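Local atomic coordinates of mambaquaretin-1 (Dendroaspis angusticeps, PDB entry 5M4V), a protein that selectively antagonises the vasopressin type-2 receptor and is a mamba-venom toxin of the Kunitz family. Residues Ala20-Cys30 with Asn43-Arg52. Numbering follows the deposited sequence. Where two conformers were deposited one is given.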
# COMPACT_ATOMS: atom_id res chain seq x y z
N ALA A 20 -5.54 -3.87 -3.29
CA ALA A 20 -5.08 -2.88 -2.32
C ALA A 20 -4.27 -1.81 -3.05
O ALA A 20 -4.10 -1.86 -4.27
CB ALA A 20 -4.26 -3.59 -1.24
N PHE A 21 -3.83 -0.83 -2.26
CA PHE A 21 -3.07 0.29 -2.77
C PHE A 21 -1.91 0.54 -1.84
O PHE A 21 -1.98 0.30 -0.63
CB PHE A 21 -3.98 1.55 -2.85
CG PHE A 21 -5.07 1.36 -3.82
CD1 PHE A 21 -4.95 1.66 -5.17
CD2 PHE A 21 -6.28 0.81 -3.41
CE1 PHE A 21 -5.94 1.44 -6.06
CE2 PHE A 21 -7.31 0.57 -4.30
CZ PHE A 21 -7.15 0.88 -5.63
N TYR A 22 -0.80 1.08 -2.40
CA TYR A 22 0.39 1.43 -1.64
C TYR A 22 0.97 2.73 -2.18
O TYR A 22 0.73 3.07 -3.36
CB TYR A 22 1.47 0.34 -1.72
CG TYR A 22 2.18 0.23 -3.00
CD1 TYR A 22 1.65 -0.41 -4.11
CD2 TYR A 22 3.47 0.76 -3.17
CE1 TYR A 22 2.31 -0.54 -5.30
CE2 TYR A 22 4.14 0.65 -4.38
CZ TYR A 22 3.57 0.01 -5.44
OH TYR A 22 4.26 -0.14 -6.64
N TYR A 23 1.75 3.42 -1.36
CA TYR A 23 2.47 4.63 -1.78
C TYR A 23 3.87 4.29 -2.23
O TYR A 23 4.58 3.53 -1.55
CB TYR A 23 2.52 5.58 -0.58
CG TYR A 23 3.38 6.80 -0.87
CD1 TYR A 23 2.85 7.92 -1.51
CD2 TYR A 23 4.72 6.83 -0.46
CE1 TYR A 23 3.66 9.05 -1.73
CE2 TYR A 23 5.53 7.92 -0.72
CZ TYR A 23 4.99 9.02 -1.31
OH TYR A 23 5.85 10.10 -1.54
N SER A 24 4.30 4.91 -3.34
CA SER A 24 5.70 4.77 -3.81
C SER A 24 6.43 6.12 -3.69
O SER A 24 6.00 7.18 -4.17
CB SER A 24 5.68 4.41 -5.30
OG SER A 24 7.02 4.43 -5.79
N GLN A 25 7.59 6.04 -3.01
CA GLN A 25 8.47 7.21 -2.97
C GLN A 25 9.03 7.59 -4.30
O GLN A 25 9.46 8.75 -4.51
CB GLN A 25 9.70 6.95 -2.05
CG GLN A 25 9.32 6.76 -0.76
CD GLN A 25 10.55 6.82 0.17
OE1 GLN A 25 11.10 5.83 0.54
NE2 GLN A 25 10.98 7.99 0.52
N LYS A 26 9.13 6.63 -5.24
CA LYS A 26 9.65 6.95 -6.60
C LYS A 26 8.73 7.97 -7.30
O LYS A 26 9.23 8.78 -8.07
CB LYS A 26 9.73 5.70 -7.45
CG LYS A 26 10.55 4.56 -6.99
CD LYS A 26 12.06 4.82 -7.02
CE LYS A 26 12.83 3.61 -6.40
NZ LYS A 26 14.28 3.69 -6.39
N THR A 27 7.40 7.86 -7.18
CA THR A 27 6.41 8.71 -7.88
C THR A 27 5.77 9.74 -7.07
O THR A 27 5.10 10.61 -7.64
CB THR A 27 5.40 7.71 -8.46
OG1 THR A 27 4.78 7.06 -7.38
CG2 THR A 27 5.96 6.65 -9.35
N ASN A 28 5.78 9.60 -5.68
CA ASN A 28 4.87 10.39 -4.84
C ASN A 28 3.47 10.17 -5.20
O ASN A 28 2.60 11.00 -4.92
CB ASN A 28 5.22 11.89 -4.84
CG ASN A 28 4.61 12.65 -3.68
OD1 ASN A 28 4.62 12.20 -2.56
ND2 ASN A 28 4.11 13.88 -3.94
N LYS A 29 3.13 8.91 -5.61
CA LYS A 29 1.82 8.51 -5.96
C LYS A 29 1.46 7.18 -5.29
O LYS A 29 2.35 6.38 -4.93
CB LYS A 29 1.63 8.39 -7.46
CG LYS A 29 1.72 9.70 -8.18
CD LYS A 29 1.52 9.62 -9.63
CE LYS A 29 0.15 10.20 -9.88
NZ LYS A 29 -0.33 10.66 -11.24
N CYS A 30 0.16 6.95 -5.18
CA CYS A 30 -0.34 5.63 -4.84
C CYS A 30 -0.55 4.80 -6.07
O CYS A 30 -0.84 5.29 -7.15
CB CYS A 30 -1.64 5.80 -4.09
SG CYS A 30 -1.43 6.53 -2.43
N ASN A 43 2.09 0.05 4.80
CA ASN A 43 1.90 0.75 3.53
C ASN A 43 0.93 -0.06 2.64
O ASN A 43 1.30 -0.66 1.63
CB ASN A 43 3.22 0.98 2.86
CG ASN A 43 3.09 1.77 1.56
OD1 ASN A 43 2.07 2.40 1.31
ND2 ASN A 43 4.13 1.72 0.74
N ARG A 44 -0.32 -0.07 3.09
CA ARG A 44 -1.33 -0.88 2.46
C ARG A 44 -2.68 -0.26 2.82
O ARG A 44 -2.99 -0.07 3.99
CB ARG A 44 -1.29 -2.32 2.94
CG ARG A 44 -2.37 -3.18 2.35
CD ARG A 44 -2.40 -4.61 2.70
NE ARG A 44 -3.01 -4.85 3.99
CZ ARG A 44 -2.29 -5.14 5.07
NH1 ARG A 44 -0.98 -5.16 4.96
NH2 ARG A 44 -2.85 -5.49 6.22
N PHE A 45 -3.50 -0.03 1.80
CA PHE A 45 -4.77 0.66 1.95
C PHE A 45 -5.83 -0.04 1.13
O PHE A 45 -5.58 -0.54 0.04
CB PHE A 45 -4.64 2.12 1.49
CG PHE A 45 -3.54 2.83 2.17
CD1 PHE A 45 -3.71 3.44 3.39
CD2 PHE A 45 -2.24 2.84 1.67
CE1 PHE A 45 -2.70 4.06 4.06
CE2 PHE A 45 -1.20 3.46 2.32
CZ PHE A 45 -1.45 4.07 3.53
N SER A 46 -7.07 -0.02 1.62
CA SER A 46 -8.16 -0.70 0.90
C SER A 46 -8.71 0.15 -0.22
O SER A 46 -9.40 -0.40 -1.10
CB SER A 46 -9.32 -1.14 1.83
OG SER A 46 -9.84 0.08 2.40
N THR A 47 -8.48 1.46 -0.21
CA THR A 47 -8.96 2.31 -1.27
C THR A 47 -7.87 3.28 -1.70
O THR A 47 -6.98 3.63 -0.94
CB THR A 47 -10.19 3.07 -0.88
OG1 THR A 47 -9.84 4.07 0.09
CG2 THR A 47 -11.35 2.25 -0.40
N LEU A 48 -7.98 3.72 -2.95
CA LEU A 48 -7.06 4.71 -3.52
C LEU A 48 -7.17 6.01 -2.73
O LEU A 48 -6.15 6.64 -2.41
CB LEU A 48 -7.37 4.87 -4.99
CG LEU A 48 -6.55 5.93 -5.76
CD1 LEU A 48 -5.06 5.68 -5.63
CD2 LEU A 48 -6.99 5.90 -7.19
N GLU A 49 -8.37 6.45 -2.40
CA GLU A 49 -8.45 7.72 -1.68
C GLU A 49 -7.92 7.62 -0.29
O GLU A 49 -7.43 8.61 0.22
CB GLU A 49 -9.84 8.27 -1.67
CG GLU A 49 -10.26 8.70 -3.06
CD GLU A 49 -9.38 9.78 -3.72
OE1 GLU A 49 -8.83 10.80 -3.17
OE2 GLU A 49 -9.09 9.70 -4.76
N LYS A 50 -7.99 6.47 0.40
CA LYS A 50 -7.40 6.39 1.72
C LYS A 50 -5.88 6.46 1.62
O LYS A 50 -5.20 7.09 2.45
CB LYS A 50 -7.86 5.21 2.52
CG LYS A 50 -7.35 5.28 3.98
CD LYS A 50 -7.72 6.47 4.76
CE LYS A 50 -7.45 6.36 6.24
NZ LYS A 50 -8.10 5.28 6.89
N CYS A 51 -5.33 5.75 0.62
CA CYS A 51 -3.87 5.86 0.40
C CYS A 51 -3.46 7.31 0.20
O CYS A 51 -2.49 7.80 0.73
CB CYS A 51 -3.49 5.00 -0.81
SG CYS A 51 -1.72 4.92 -1.14
N ARG A 52 -4.28 8.03 -0.63
CA ARG A 52 -3.95 9.42 -0.92
C ARG A 52 -4.10 10.32 0.32
O ARG A 52 -3.22 11.16 0.56
CB ARG A 52 -4.80 9.95 -2.05
CG ARG A 52 -4.40 9.42 -3.38
CD ARG A 52 -5.36 9.73 -4.45
NE ARG A 52 -4.83 9.38 -5.72
CZ ARG A 52 -5.44 9.32 -6.84
NH1 ARG A 52 -4.78 9.07 -7.96
NH2 ARG A 52 -6.77 9.53 -6.91
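Phe21 and Phe45 exchange two backbone hydrogen bonds as an isolated antiparallel hydrogen-bonded pair, Phe21 N to Phe45 O and Phe45 N to Phe21 O, both 2.9 Å. The bridge lays the extended residues before helix 48-55 along the edge of strand 18-24, whose other edge pairs with strand 29-35. Two residues further along the strand, at Tyr23, the Asn43 amide reads the backbone of a single residue. Its OD1 accepts from Tyr23 N at 2.9 Å, almost straight at 177° and on a lone pair, while ND2 donates to Tyr23 O at 3.0 Å, close to the amide plane. With CG anti to the backbone N (chi1 -177°), the side chain reaches obliquely over to the strand and presents its amide to Tyr23; these two bonds fix its rotation, and ND2 also bonds Leu7 O, tying in the N-terminal part of the chain.

Apolar packing centres on Phe21, whose ring slides beneath the first turn of the helix. Leu48 CB stands over the ring face, 4.0 Å from the centroid in a CH-pi contact; Leu48 N approaches the same face nearer the rim, and Ser46 O lies at the ring edge. Beyond the ring, Leu48 CD1 reaches Cys30 CB at 3.8 Å. The Phe45 ring turns a face to Cys51 CA.

The covalent link is the Cys30-Cys51 disulfide, SG to SG 2.1 Å with a chi3 of -92°, fastening strand 29-35 to the helix beside Phe21. Thr47 OG1 caps that helix at its N-terminus by accepting from Lys50 N. A twisted beta hairpin with a C-terminal helix fastened to it by one of three disulfides is characteristic of the Kunitz/BPTI fold, here with the Asn43 amide bonded to the hairpin backbone.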